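Local coordinates for protein metallo-carboxypeptidase (PDB 4A39) that probably acts as a cytosolic zinc-dependent metallocarboxypeptidase of the M14 family, trimming residues from the C-terminal end of peptides or proteins, at residues Glu129-Ala132 with Arg133-Arg137; Gln259-Arg263 with His264-Leu268; Leu296-Leu299 with Glu300-Arg304; Thr362-Ser365 with Gly366-Lys370; Ala381-Val384 with Asp385-Arg388. All blocks are in the same frame, centred on the assembly; numbering follows the deposited sequence.

How the contacts relate
From the N terminus the five contacts follow one another in series; none nests within or crosses another, and each joins adjoining pieces of chain. Contact 1 lies within helix 128-138, which rests on helix 185-196. Contact 2 closes the turn by which helix 252-264 passes into strand 268-275, and contact 3 is a turn-to-turn contact inside helix 294-308. Contacts 4 and 5 lie at the N-terminal start and toward the C-terminal end of helix 366-383, their centres about 27 Å apart. The C-terminal residues of contact 5 reach back to both earlier elements: R388 forms a salt bridge with D267 of contact 2, and E386 one with R302 of contact 3.

Contact 1. Residues Glu129-Ala132 with Arg133-Arg137; sequences ERHA and RLVER
V135 sets its CG2 methyl over one face of the H131 imidazole, a CH-pi contact 4.1 Å from CG2 to the ring centroid and displaced toward the rim. V135 N also donates to H131 O, 3.0 Å away. This is the close-packed side: the two ring nitrogens of H131 bind E187 and E159, and L134 packs on helix 185-196. The other side is looser and faces solvent. There the R133 chain turns about CG-CD (chi3 -67°) and folds back, laying a face of its guanidinium over R130 CA. R133 NH2 comes within 3.6 Å of R130 CB, and the two guanidinium planes stand 88° apart. Their nearest nitrogens, R130 NH1 and R133 NH2, are 4.0 Å apart, a like-charge proximity probably eased by the salt bridge of R130 to E191. Main-chain bonds such as E136 N to A132 O, 2.9 Å, complete an amphipathic alpha-helix, its buried face laid against helix 185-196.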
loop_
_atom_site.group_PDB
_atom_site.type_symbol
_atom_site.label_atom_id
_atom_site.label_comp_id
_atom_site.label_asym_id
_atom_site.label_seq_id
_atom_site.Cartn_x
_atom_site.Cartn_y
_atom_site.Cartn_z
ATOM N N GLU A 129 4.052 1.287 14.934
ATOM C CA GLU A 129 4.661 2.320 15.763
ATOM C C GLU A 129 4.847 3.547 14.891
ATOM O O GLU A 129 4.607 4.669 15.334
ATOM C CB GLU A 129 5.998 1.850 16.358
ATOM C CG GLU A 129 5.826 0.740 17.395
ATOM C CD GLU A 129 7.067 0.473 18.234
ATOM O OE1 GLU A 129 8.175 0.375 17.666
ATOM O OE2 GLU A 129 6.926 0.344 19.471
ATOM N N ARG A 130 5.249 3.333 13.639
ATOM C CA ARG A 130 5.428 4.445 12.715
ATOM C C ARG A 130 4.047 5.021 12.414
ATOM O O ARG A 130 3.894 6.228 12.230
ATOM C CB ARG A 130 6.100 3.978 11.416
ATOM C CG ARG A 130 6.588 5.135 10.561
ATOM C CD ARG A 130 7.271 4.692 9.276
ATOM N NE ARG A 130 7.835 5.844 8.579
ATOM C CZ ARG A 130 9.045 6.346 8.811
ATOM N NH1 ARG A 130 9.838 5.789 9.717
ATOM N NH2 ARG A 130 9.453 7.424 8.154
ATOM N N HIS A 131 3.042 4.147 12.368
ATOM C CA HIS A 131 1.669 4.570 12.106
ATOM C C HIS A 131 1.231 5.544 13.194
ATOM O O HIS A 131 0.626 6.582 12.913
ATOM C CB HIS A 131 0.725 3.362 12.103
ATOM C CG HIS A 131 -0.725 3.725 12.010
ATOM N ND1 HIS A 131 -1.333 4.071 10.822
ATOM C CD2 HIS A 131 -1.681 3.825 12.964
ATOM C CE1 HIS A 131 -2.601 4.368 11.048
ATOM N NE2 HIS A 131 -2.838 4.228 12.340
ATOM N N ALA A 132 1.531 5.198 14.442
ATOM C CA ALA A 132 1.163 6.052 15.561
ATOM C C ALA A 132 1.823 7.414 15.410
ATOM O O ALA A 132 1.192 8.446 15.643
ATOM C CB ALA A 132 1.571 5.404 16.876
ATOM N N ARG A 133 3.093 7.420 15.015
ATOM C CA ARG A 133 3.812 8.674 14.836
ATOM C C ARG A 133 3.202 9.505 13.709
ATOM O O ARG A 133 3.127 10.732 13.803
ATOM C CB ARG A 133 5.292 8.408 14.549
ATOM C CG ARG A 133 6.054 7.844 15.744
ATOM C CD ARG A 133 7.565 7.971 15.566
ATOM N NE ARG A 133 8.090 7.138 14.486
ATOM C CZ ARG A 133 8.224 5.816 14.553
ATOM N NH1 ARG A 133 7.871 5.161 15.653
ATOM N NH2 ARG A 133 8.723 5.148 13.523
ATOM N N LEU A 134 2.765 8.837 12.644
ATOM C CA LEU A 134 2.152 9.533 11.518
ATOM C C LEU A 134 0.855 10.200 11.955
ATOM O O LEU A 134 0.573 11.338 11.581
ATOM C CB LEU A 134 1.856 8.561 10.370
ATOM C CG LEU A 134 1.100 9.175 9.183
ATOM C CD1 LEU A 134 1.923 10.300 8.568
ATOM C CD2 LEU A 134 0.815 8.103 8.141
ATOM N N VAL A 135 0.058 9.483 12.741
ATOM C CA VAL A 135 -1.204 10.032 13.218
ATOM C C VAL A 135 -0.941 11.216 14.144
ATOM O O VAL A 135 -1.586 12.261 14.018
ATOM C CB VAL A 135 -2.046 8.960 13.954
ATOM C CG1 VAL A 135 -3.240 9.611 14.636
ATOM C CG2 VAL A 135 -2.536 7.915 12.958
ATOM N N GLU A 136 0.012 11.058 15.061
ATOM C CA GLU A 136 0.361 12.132 15.989
ATOM C C GLU A 136 0.808 13.366 15.211
ATOM O O GLU A 136 0.434 14.494 15.541
ATOM C CB GLU A 136 1.479 11.679 16.939
ATOM C CG GLU A 136 2.227 12.827 17.626
ATOM C CD GLU A 136 3.289 12.344 18.600
ATOM O OE1 GLU A 136 4.029 11.395 18.260
ATOM O OE2 GLU A 136 3.394 12.922 19.702
ATOM N N ARG A 137 1.608 13.148 14.173
ATOM C CA ARG A 137 2.094 14.251 13.352
ATOM C C ARG A 137 0.950 14.936 12.607
ATOM O O ARG A 137 0.895 16.163 12.528
ATOM C CB ARG A 137 3.132 13.741 12.348
ATOM C CG ARG A 137 3.621 14.796 11.369
ATOM C CD ARG A 137 4.640 14.206 10.405
ATOM N NE ARG A 137 5.828 13.730 11.108
ATOM C CZ ARG A 137 6.741 14.525 11.656
ATOM N NH1 ARG A 137 6.618 15.844 11.569
ATOM N NH2 ARG A 137 7.787 14.002 12.281
#

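Contact 2. Residues Gln259-Arg263 with His264-Leu268; sequences QEMKR and HGVDL
Two hydrogen bonds from H264 converge on one carbonyl oxygen, E260 O. The main-chain N of H264 lies 3.0 Å from E260 O, while its ring nitrogen ND1 comes closer, 2.7 Å from the same oxygen. The donors approach from opposite faces of the carbonyl plane, and the oxygen sits almost in the imidazole plane. With CG beside its own backbone N (chi1 -54°), the ring of H264 is turned back along the helix to make this second bond. One residue later, G265 N donates to M261 O at 2.8 Å; G265 has positive phi (94°), and there the chain leaves the helix.

Charged groups gather round the ring. The carboxylate of E260 runs alongside it, OE1 standing 3.0 Å from H264 CE1. R263 flanks H264 too, with CE1 above the centre of a guanidinium face and the two planes 53° apart. R263 NH2 and E260 OE1 pair through charge alone, since the oxygen lies well out of the guanidinium plane.

The apolar part is small: V266 CG2 touches M261 CB at 3.8 Å, in a cluster that W174 and Y340 extend.

Because ND1 donates to a carbonyl, it must carry a proton; the neighbouring E260 carboxylate would probably favour protonation of the ring, whereas the R263 guanidinium would tend to oppose it.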
loop_
_atom_site.group_PDB
_atom_site.type_symbol
_atom_site.label_atom_id
_atom_site.label_comp_id
_atom_site.label_asym_id
_atom_site.label_seq_id
_atom_site.Cartn_x
_atom_site.Cartn_y
_atom_site.Cartn_z
ATOM N N GLN A 259 -19.866 3.320 6.458
ATOM C CA GLN A 259 -20.815 4.085 7.263
ATOM C C GLN A 259 -20.466 5.569 7.234
ATOM O O GLN A 259 -21.350 6.429 7.148
ATOM C CB GLN A 259 -20.822 3.580 8.709
ATOM C CG GLN A 259 -21.435 2.197 8.876
ATOM C CD GLN A 259 -22.912 2.161 8.506
ATOM O OE1 GLN A 259 -23.532 1.098 8.489
ATOM N NE2 GLN A 259 -23.483 3.326 8.213
ATOM N N GLU A 260 -19.173 5.869 7.309
ATOM C CA GLU A 260 -18.710 7.249 7.292
ATOM C C GLU A 260 -18.930 7.865 5.914
ATOM O O GLU A 260 -19.258 9.049 5.798
ATOM C CB GLU A 260 -17.227 7.321 7.672
ATOM C CG GLU A 260 -16.934 6.928 9.118
ATOM C CD GLU A 260 -17.678 7.787 10.126
ATOM O OE1 GLU A 260 -17.716 9.023 9.943
ATOM O OE2 GLU A 260 -18.217 7.232 11.107
ATOM N N MET A 261 -18.752 7.067 4.866
ATOM C CA MET A 261 -18.954 7.573 3.511
ATOM C C MET A 261 -20.418 7.922 3.300
ATOM O O MET A 261 -20.745 8.959 2.729
ATOM C CB MET A 261 -18.526 6.540 2.466
ATOM C CG MET A 261 -17.034 6.259 2.416
ATOM S SD MET A 261 -16.625 5.110 1.078
ATOM C CE MET A 261 -14.914 5.570 0.747
ATOM N N LYS A 262 -21.308 7.060 3.768
ATOM C CA LYS A 262 -22.736 7.296 3.605
ATOM C C LYS A 262 -23.178 8.601 4.247
ATOM O O LYS A 262 -24.054 9.303 3.728
ATOM C CB LYS A 262 -23.529 6.130 4.202
ATOM C CG LYS A 262 -23.437 4.836 3.409
ATOM C CD LYS A 262 -24.142 3.677 4.106
ATOM C CE LYS A 262 -24.039 2.399 3.286
ATOM N NZ LYS A 262 -24.552 1.216 4.029
ATOM N N ARG A 263 -22.548 8.936 5.368
ATOM C CA ARG A 263 -22.880 10.141 6.111
ATOM C C ARG A 263 -22.259 11.430 5.598
ATOM O O ARG A 263 -22.896 12.482 5.642
ATOM C CB ARG A 263 -22.509 9.953 7.584
ATOM C CG ARG A 263 -22.961 11.069 8.511
ATOM C CD ARG A 263 -23.284 10.488 9.867
ATOM N NE ARG A 263 -22.094 10.003 10.557
ATOM C CZ ARG A 263 -21.236 10.806 11.172
ATOM N NH1 ARG A 263 -21.455 12.107 11.162
ATOM N NH2 ARG A 263 -20.188 10.312 11.817
ATOM N N HIS A 264 -21.025 11.368 5.119
ATOM C CA HIS A 264 -20.394 12.587 4.638
ATOM C C HIS A 264 -20.405 12.800 3.133
ATOM O O HIS A 264 -20.294 13.939 2.679
ATOM C CB HIS A 264 -18.952 12.677 5.144
ATOM C CG HIS A 264 -18.822 12.539 6.625
ATOM N ND1 HIS A 264 -18.755 11.318 7.260
ATOM C CD2 HIS A 264 -18.766 13.474 7.600
ATOM C CE1 HIS A 264 -18.652 11.508 8.563
ATOM N NE2 HIS A 264 -18.654 12.807 8.795
ATOM N N GLY A 265 -20.530 11.733 2.352
ATOM C CA GLY A 265 -20.540 11.874 0.902
ATOM C C GLY A 265 -19.144 11.692 0.342
ATOM O O GLY A 265 -18.155 11.852 1.069
ATOM N N VAL A 266 -19.066 11.363 -0.947
ATOM C CA VAL A 266 -17.795 11.122 -1.624
ATOM C C VAL A 266 -17.762 11.747 -3.021
ATOM O O VAL A 266 -18.669 11.529 -3.822
ATOM C CB VAL A 266 -17.540 9.597 -1.780
ATOM C CG1 VAL A 266 -16.191 9.357 -2.442
ATOM C CG2 VAL A 266 -17.603 8.907 -0.420
ATOM N N ASP A 267 -16.708 12.510 -3.314
ATOM C CA ASP A 267 -16.565 13.144 -4.624
ATOM C C ASP A 267 -15.294 12.693 -5.350
ATOM O O ASP A 267 -15.033 13.091 -6.484
ATOM C CB ASP A 267 -16.582 14.670 -4.475
ATOM C CG ASP A 267 -17.864 15.171 -3.833
ATOM O OD1 ASP A 267 -18.952 14.899 -4.391
ATOM O OD2 ASP A 267 -17.787 15.825 -2.774
ATOM N N LEU A 268 -14.515 11.849 -4.683
ATOM C CA LEU A 268 -13.276 11.306 -5.234
ATOM C C LEU A 268 -12.853 10.170 -4.323
ATOM O O LEU A 268 -12.971 10.279 -3.101
ATOM C CB LEU A 268 -12.164 12.357 -5.248
ATOM C CG LEU A 268 -10.796 11.780 -5.636
ATOM C CD1 LEU A 268 -10.673 11.739 -7.149
ATOM C CD2 LEU A 268 -9.687 12.618 -5.037
#

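Contact 3. Residues Leu296-Leu299 with Glu300-Arg304; sequences LERL and EQRFR
Helix 294-308 of the carboxypeptidase domain packs against strand 343-350 and the C-terminal part of helix 366-383, and this contact joins two successive turns of it. Along one flank R298 and R302 lie side by side, pointing the same way, their guanidinium planes only 9° apart. The nearest approach of these side chains is R298 NH1 to R302 CG, 4.1 Å. R302 CG also lies 3.2 Å from R298 O, a place set by the first torsion, which puts CG beside the backbone N (chi1 -71°); the later bends of the chain lead its head group away from R298. R302 N donates to R298 O at 2.8 Å. On the buried flank E300 CG presses on L296 O, 3.0 Å away, while E300 N bonds to that same oxygen. The E300 carboxylate continues past this point to Y292 OH and the main-chain N of C286. One residue after R302, F303 N donates to L299 O at 2.9 Å. R302 forms salt bridges with E306 and E386; R298 has a long, weak ion pair with E386. E386, with E306 beside R302, would probably offset the like charges of the two arginines, while hydrogen bonds to both oxygens of E300 should stabilise a buried carboxylate.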
loop_
_atom_site.group_PDB
_atom_site.type_symbol
_atom_site.label_atom_id
_atom_site.label_comp_id
_atom_site.label_asym_id
_atom_site.label_seq_id
_atom_site.Cartn_x
_atom_site.Cartn_y
_atom_site.Cartn_z
ATOM N N LEU A 296 -17.174 10.244 -16.316
ATOM C CA LEU A 296 -16.151 9.543 -15.554
ATOM C C LEU A 296 -15.011 9.062 -16.449
ATOM O O LEU A 296 -13.853 9.045 -16.030
ATOM C CB LEU A 296 -16.781 8.372 -14.794
ATOM C CG LEU A 296 -17.704 8.804 -13.646
ATOM C CD1 LEU A 296 -18.373 7.592 -13.030
ATOM C CD2 LEU A 296 -16.892 9.557 -12.597
ATOM N N GLU A 297 -15.338 8.687 -17.683
ATOM C CA GLU A 297 -14.326 8.223 -18.630
ATOM C C GLU A 297 -13.315 9.340 -18.876
ATOM O O GLU A 297 -12.100 9.108 -18.900
ATOM C CB GLU A 297 -14.987 7.816 -19.949
ATOM C CG GLU A 297 -14.081 7.026 -20.884
ATOM C CD GLU A 297 -14.827 6.483 -22.086
ATOM O OE1 GLU A 297 -15.084 7.257 -23.031
ATOM O OE2 GLU A 297 -15.164 5.282 -22.082
ATOM N N ARG A 298 -13.822 10.555 -19.052
ATOM C CA ARG A 298 -12.968 11.711 -19.296
ATOM C C ARG A 298 -12.161 12.088 -18.056
ATOM O O ARG A 298 -10.985 12.439 -18.163
ATOM C CB ARG A 298 -13.811 12.909 -19.738
ATOM C CG ARG A 298 -12.990 14.145 -20.060
ATOM C CD ARG A 298 -13.868 15.262 -20.602
ATOM N NE ARG A 298 -14.820 15.770 -19.619
ATOM C CZ ARG A 298 -14.500 16.589 -18.624
ATOM N NH1 ARG A 298 -13.246 16.999 -18.475
ATOM N NH2 ARG A 298 -15.439 17.007 -17.785
ATOM N N LEU A 299 -12.792 12.021 -16.886
ATOM C CA LEU A 299 -12.102 12.363 -15.645
ATOM C C LEU A 299 -10.940 11.420 -15.393
ATOM O O LEU A 299 -9.884 11.851 -14.927
ATOM C CB LEU A 299 -13.068 12.336 -14.451
ATOM C CG LEU A 299 -13.932 13.591 -14.267
ATOM C CD1 LEU A 299 -14.918 13.386 -13.120
ATOM C CD2 LEU A 299 -13.043 14.794 -13.981
ATOM N N GLU A 300 -11.131 10.137 -15.699
ATOM C CA GLU A 300 -10.065 9.160 -15.505
ATOM C C GLU A 300 -8.908 9.515 -16.435
ATOM O O GLU A 300 -7.749 9.460 -16.038
ATOM C CB GLU A 300 -10.569 7.735 -15.779
ATOM C CG GLU A 300 -11.678 7.290 -14.832
ATOM C CD GLU A 300 -12.035 5.819 -14.972
ATOM O OE1 GLU A 300 -11.758 5.238 -16.039
ATOM O OE2 GLU A 300 -12.606 5.244 -14.014
ATOM N N GLN A 301 -9.235 9.908 -17.665
ATOM C CA GLN A 301 -8.223 10.286 -18.652
ATOM C C GLN A 301 -7.464 11.507 -18.131
ATOM O O GLN A 301 -6.231 11.549 -18.166
ATOM C CB GLN A 301 -8.899 10.619 -19.989
ATOM C CG GLN A 301 -8.059 10.381 -21.239
ATOM C CD GLN A 301 -6.823 11.243 -21.311
ATOM O OE1 GLN A 301 -6.899 12.468 -21.227
ATOM N NE2 GLN A 301 -5.669 10.608 -21.486
ATOM N N ARG A 302 -8.209 12.496 -17.640
ATOM C CA ARG A 302 -7.619 13.720 -17.097
ATOM C C ARG A 302 -6.642 13.436 -15.951
ATOM O O ARG A 302 -5.530 13.968 -15.921
ATOM C CB ARG A 302 -8.726 14.652 -16.599
ATOM C CG ARG A 302 -9.557 15.291 -17.701
ATOM C CD ARG A 302 -8.813 16.448 -18.341
ATOM N NE ARG A 302 -8.554 17.521 -17.386
ATOM C CZ ARG A 302 -7.357 18.060 -17.175
ATOM N NH1 ARG A 302 -6.299 17.627 -17.856
ATOM N NH2 ARG A 302 -7.213 19.034 -16.287
ATOM N N PHE A 303 -7.070 12.597 -15.012
ATOM C CA PHE A 303 -6.256 12.237 -13.854
ATOM C C PHE A 303 -4.950 11.553 -14.257
ATOM O O PHE A 303 -3.872 11.918 -13.778
ATOM C CB PHE A 303 -7.052 11.307 -12.929
ATOM C CG PHE A 303 -6.326 10.937 -11.665
ATOM C CD1 PHE A 303 -5.444 9.858 -11.644
ATOM C CD2 PHE A 303 -6.520 11.665 -10.496
ATOM C CE1 PHE A 303 -4.765 9.509 -10.482
ATOM C CE2 PHE A 303 -5.845 11.324 -9.326
ATOM C CZ PHE A 303 -4.964 10.241 -9.320
ATOM N N ARG A 304 -5.050 10.553 -15.127
ATOM C CA ARG A 304 -3.869 9.820 -15.569
ATOM C C ARG A 304 -2.869 10.708 -16.306
ATOM O O ARG A 304 -1.663 10.611 -16.088
ATOM C CB ARG A 304 -4.274 8.652 -16.476
ATOM C CG ARG A 304 -4.848 7.449 -15.744
ATOM C CD ARG A 304 -5.164 6.324 -16.721
ATOM N NE ARG A 304 -5.577 5.094 -16.053
ATOM C CZ ARG A 304 -6.740 4.485 -16.266
ATOM N NH1 ARG A 304 -7.613 4.997 -17.126
ATOM N NH2 ARG A 304 -7.031 3.367 -15.616
#

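Contact 4. Residues Thr362-Ser365 with Gly366-Lys370; sequences TGWS and GARSK
The indole of W364 carries R368 on one face: CB lies 3.6 Å from the centroid of the six-membered ring and nearly on its normal, a CH-pi contact. The arginine chain continues across that ring, and its guanidinium, tilted 49° to the indole, turns a face toward W364 CE3. At the guanidinium edge, close to its plane, G363 O receives a weak bond from R368 NH1, 3.1 Å long. The turn about CG-CD (chi3 80°) carries the head group back toward this carbonyl, and D353 and E312 form salt bridges with it, so the head group has two acidic partners besides the carbonyl. From the indole nitrogen, W364 NE1 makes a weak, strongly bent bond of 2.9 Å to S369 OG.

That hydroxyl in turn donates to S365 O at 2.8 Å. S369 N reaches the same oxygen from the opposite face of the carbonyl plane, giving S365 O two donors from one residue. S365 OG, held between its own backbone N and carbonyl carbon (chi1 64°), accepts from R368 N at 3.2 Å along a nearly straight N-H.

E124 receives the N-H of G366, and R97 bonds to W364 O. The W364 side chain lies about 13 Å from the bound zinc ion and roofs the first turn of helix 366-383, which S365 opens as a classic serine N-cap.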
loop_
_atom_site.group_PDB
_atom_site.type_symbol
_atom_site.label_atom_id
_atom_site.label_comp_id
_atom_site.label_asym_id
_atom_site.label_seq_id
_atom_site.Cartn_x
_atom_site.Cartn_y
_atom_site.Cartn_z
ATOM N N THR A 362 17.630 0.612 -4.891
ATOM C CA THR A 362 16.538 0.555 -3.926
ATOM C C THR A 362 15.252 0.000 -4.513
ATOM O O THR A 362 14.357 -0.404 -3.765
ATOM C CB THR A 362 16.178 1.953 -3.399
ATOM O OG1 THR A 362 15.727 2.763 -4.495
ATOM C CG2 THR A 362 17.377 2.612 -2.748
ATOM N N GLY A 363 15.155 -0.012 -5.841
ATOM C CA GLY A 363 13.923 -0.461 -6.471
ATOM C C GLY A 363 12.871 0.530 -6.004
ATOM O O GLY A 363 13.219 1.646 -5.606
ATOM N N TRP A 364 11.595 0.161 -6.052
ATOM C CA TRP A 364 10.567 1.076 -5.560
ATOM C C TRP A 364 10.780 1.093 -4.047
ATOM O O TRP A 364 11.096 0.058 -3.445
ATOM C CB TRP A 364 9.161 0.589 -5.923
ATOM C CG TRP A 364 8.103 1.626 -5.653
ATOM C CD1 TRP A 364 7.144 1.583 -4.683
ATOM C CD2 TRP A 364 7.931 2.880 -6.331
ATOM N NE1 TRP A 364 6.388 2.731 -4.711
ATOM C CE2 TRP A 364 6.848 3.544 -5.713
ATOM C CE3 TRP A 364 8.589 3.506 -7.402
ATOM C CZ2 TRP A 364 6.403 4.811 -6.129
ATOM C CZ3 TRP A 364 8.147 4.765 -7.817
ATOM C CH2 TRP A 364 7.062 5.401 -7.178
ATOM N N SER A 365 10.596 2.260 -3.442
ATOM C CA SER A 365 10.858 2.447 -2.019
ATOM C C SER A 365 9.810 3.245 -1.258
ATOM O O SER A 365 8.875 3.791 -1.836
ATOM C CB SER A 365 12.174 3.193 -1.886
ATOM O OG SER A 365 12.016 4.482 -2.465
ATOM N N GLY A 366 10.006 3.332 0.054
ATOM C CA GLY A 366 9.099 4.106 0.874
ATOM C C GLY A 366 9.179 5.565 0.460
ATOM O O GLY A 366 8.160 6.248 0.376
ATOM N N ALA A 367 10.389 6.046 0.184
ATOM C CA ALA A 367 10.579 7.441 -0.211
ATOM C C ALA A 367 9.879 7.786 -1.523
ATOM O O ALA A 367 9.267 8.852 -1.644
ATOM C CB ALA A 367 12.067 7.759 -0.313
ATOM N N ARG A 368 9.968 6.895 -2.507
ATOM C CA ARG A 368 9.318 7.148 -3.788
ATOM C C ARG A 368 7.798 7.050 -3.634
ATOM O O ARG A 368 7.055 7.729 -4.340
ATOM C CB ARG A 368 9.843 6.176 -4.850
ATOM C CG ARG A 368 11.309 6.440 -5.197
ATOM C CD ARG A 368 11.918 5.344 -6.055
ATOM N NE ARG A 368 11.569 5.459 -7.468
ATOM C CZ ARG A 368 11.947 4.581 -8.390
ATOM N NH1 ARG A 368 12.677 3.530 -8.036
ATOM N NH2 ARG A 368 11.610 4.756 -9.665
ATOM N N SER A 369 7.342 6.222 -2.698
ATOM C CA SER A 369 5.913 6.076 -2.433
ATOM C C SER A 369 5.403 7.390 -1.839
ATOM O O SER A 369 4.340 7.885 -2.213
ATOM C CB SER A 369 5.672 4.927 -1.451
ATOM O OG SER A 369 6.107 3.692 -2.001
ATOM N N LYS A 370 6.176 7.947 -0.910
ATOM C CA LYS A 370 5.834 9.218 -0.277
ATOM C C LYS A 370 5.732 10.312 -1.334
ATOM O O LYS A 370 4.822 11.136 -1.302
ATOM C CB LYS A 370 6.905 9.605 0.753
ATOM C CG LYS A 370 6.900 8.735 2.006
ATOM C CD LYS A 370 7.983 9.135 3.001
ATOM C CE LYS A 370 7.761 10.532 3.549
ATOM N NZ LYS A 370 8.738 10.814 4.641
#

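Contact 5. Residues Ala381-Val384 with Asp385-Arg388; sequences AVLV and DELR
L383 O takes the N-H of E386 at 2.8 Å, a firm bond across the turn. The donor stands 44° above the carbonyl plane. Two weak bonds follow from L387 N, one to L383 O at 3.3 Å and one to V384 O at 3.5 Å. The L387 side chain closes on the same carbonyl, its CG 3.5 Å from L383 O. In a separate contact V384 CG1, turned between its backbone N and carbonyl carbon (chi1 76°), comes 3.8 Å from D385 OD1.

A water molecule bridges the turn. It donates to V382 O at 2.6 Å, accepts from D385 N at 2.9 Å and gives a weak bond to D385 OD2, linking a main-chain carbonyl of the helix to the residue three positions on.

Farther out, the acidic groups are positioned by basic partners. K211 forms a salt bridge with D385, and E386 turns to the arginines of helix 294-308, while R388 binds D267 and the carbonyl of V266.

The last residues of the chain lie among their neighbours: V382 and L383 pack on helix 294-308, V384 touches L208 of helix 203-211, and V384 and L387 rest on strand 171-177.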
loop_
_atom_site.group_PDB
_atom_site.type_symbol
_atom_site.label_atom_id
_atom_site.label_comp_id
_atom_site.label_asym_id
_atom_site.label_seq_id
_atom_site.Cartn_x
_atom_site.Cartn_y
_atom_site.Cartn_z
ATOM N N ALA A 381 -5.231 18.992 -7.173
ATOM C CA ALA A 381 -5.350 20.446 -7.137
ATOM C C ALA A 381 -5.749 20.985 -8.508
ATOM O O ALA A 381 -6.529 21.935 -8.610
ATOM C CB ALA A 381 -4.032 21.067 -6.695
ATOM N N VAL A 382 -5.212 20.376 -9.561
ATOM C CA VAL A 382 -5.511 20.791 -10.930
ATOM C C VAL A 382 -6.916 20.394 -11.376
ATOM O O VAL A 382 -7.580 21.138 -12.099
ATOM C CB VAL A 382 -4.508 20.174 -11.934
ATOM C CG1 VAL A 382 -4.896 20.546 -13.363
ATOM C CG2 VAL A 382 -3.103 20.654 -11.624
ATOM N N LEU A 383 -7.366 19.225 -10.933
ATOM C CA LEU A 383 -8.674 18.698 -11.314
ATOM C C LEU A 383 -9.841 19.077 -10.409
ATOM O O LEU A 383 -10.987 18.766 -10.728
ATOM C CB LEU A 383 -8.620 17.168 -11.370
ATOM C CG LEU A 383 -7.465 16.477 -12.094
ATOM C CD1 LEU A 383 -7.646 14.971 -11.980
ATOM C CD2 LEU A 383 -7.425 16.905 -13.550
ATOM N N VAL A 384 -9.566 19.742 -9.291
ATOM C CA VAL A 384 -10.625 20.079 -8.343
ATOM C C VAL A 384 -11.914 20.667 -8.930
ATOM O O VAL A 384 -13.008 20.256 -8.541
ATOM C CB VAL A 384 -10.097 21.015 -7.224
ATOM C CG1 VAL A 384 -9.940 22.432 -7.741
ATOM C CG2 VAL A 384 -11.037 20.964 -6.028
ATOM N N ASP A 385 -11.797 21.607 -9.863
ATOM C CA ASP A 385 -12.985 22.223 -10.458
ATOM C C ASP A 385 -13.745 21.316 -11.426
ATOM O O ASP A 385 -14.852 21.654 -11.859
ATOM C CB ASP A 385 -12.610 23.514 -11.192
ATOM C CG ASP A 385 -12.006 24.554 -10.272
ATOM O OD1 ASP A 385 -12.573 24.784 -9.187
ATOM O OD2 ASP A 385 -10.969 25.153 -10.639
ATOM N N GLU A 386 -13.158 20.171 -11.761
ATOM C CA GLU A 386 -13.779 19.237 -12.702
ATOM C C GLU A 386 -14.405 18.008 -12.042
ATOM O O GLU A 386 -15.137 17.263 -12.690
ATOM C CB GLU A 386 -12.738 18.765 -13.723
ATOM C CG GLU A 386 -12.092 19.877 -14.526
ATOM C CD GLU A 386 -10.919 19.390 -15.353
ATOM O OE1 GLU A 386 -11.089 18.427 -16.130
ATOM O OE2 GLU A 386 -9.824 19.977 -15.230
ATOM N N LEU A 387 -14.115 17.790 -10.764
ATOM C CA LEU A 387 -14.645 16.621 -10.062
ATOM C C LEU A 387 -16.166 16.573 -9.969
ATOM O O LEU A 387 -16.755 15.488 -9.941
ATOM C CB LEU A 387 -14.020 16.525 -8.668
ATOM C CG LEU A 387 -12.509 16.274 -8.710
ATOM C CD1 LEU A 387 -11.940 16.329 -7.304
ATOM C CD2 LEU A 387 -12.226 14.924 -9.357
ATOM N N ARG A 388 -16.793 17.746 -9.914
ATOM C CA ARG A 388 -18.251 17.862 -9.859
ATOM C C ARG A 388 -18.701 19.018 -10.746
ATOM O O ARG A 388 -17.907 19.907 -11.069
ATOM C CB ARG A 388 -18.739 18.114 -8.428
ATOM C CG ARG A 388 -18.712 16.897 -7.518
ATOM C CD ARG A 388 -19.643 15.782 -7.994
ATOM N NE ARG A 388 -19.557 14.635 -7.093
ATOM C CZ ARG A 388 -20.058 13.429 -7.335
ATOM N NH1 ARG A 388 -20.706 13.179 -8.468
ATOM N NH2 ARG A 388 -19.887 12.459 -6.445
HETATM O O HOH W 1 -9.460 22.660 -11.149
#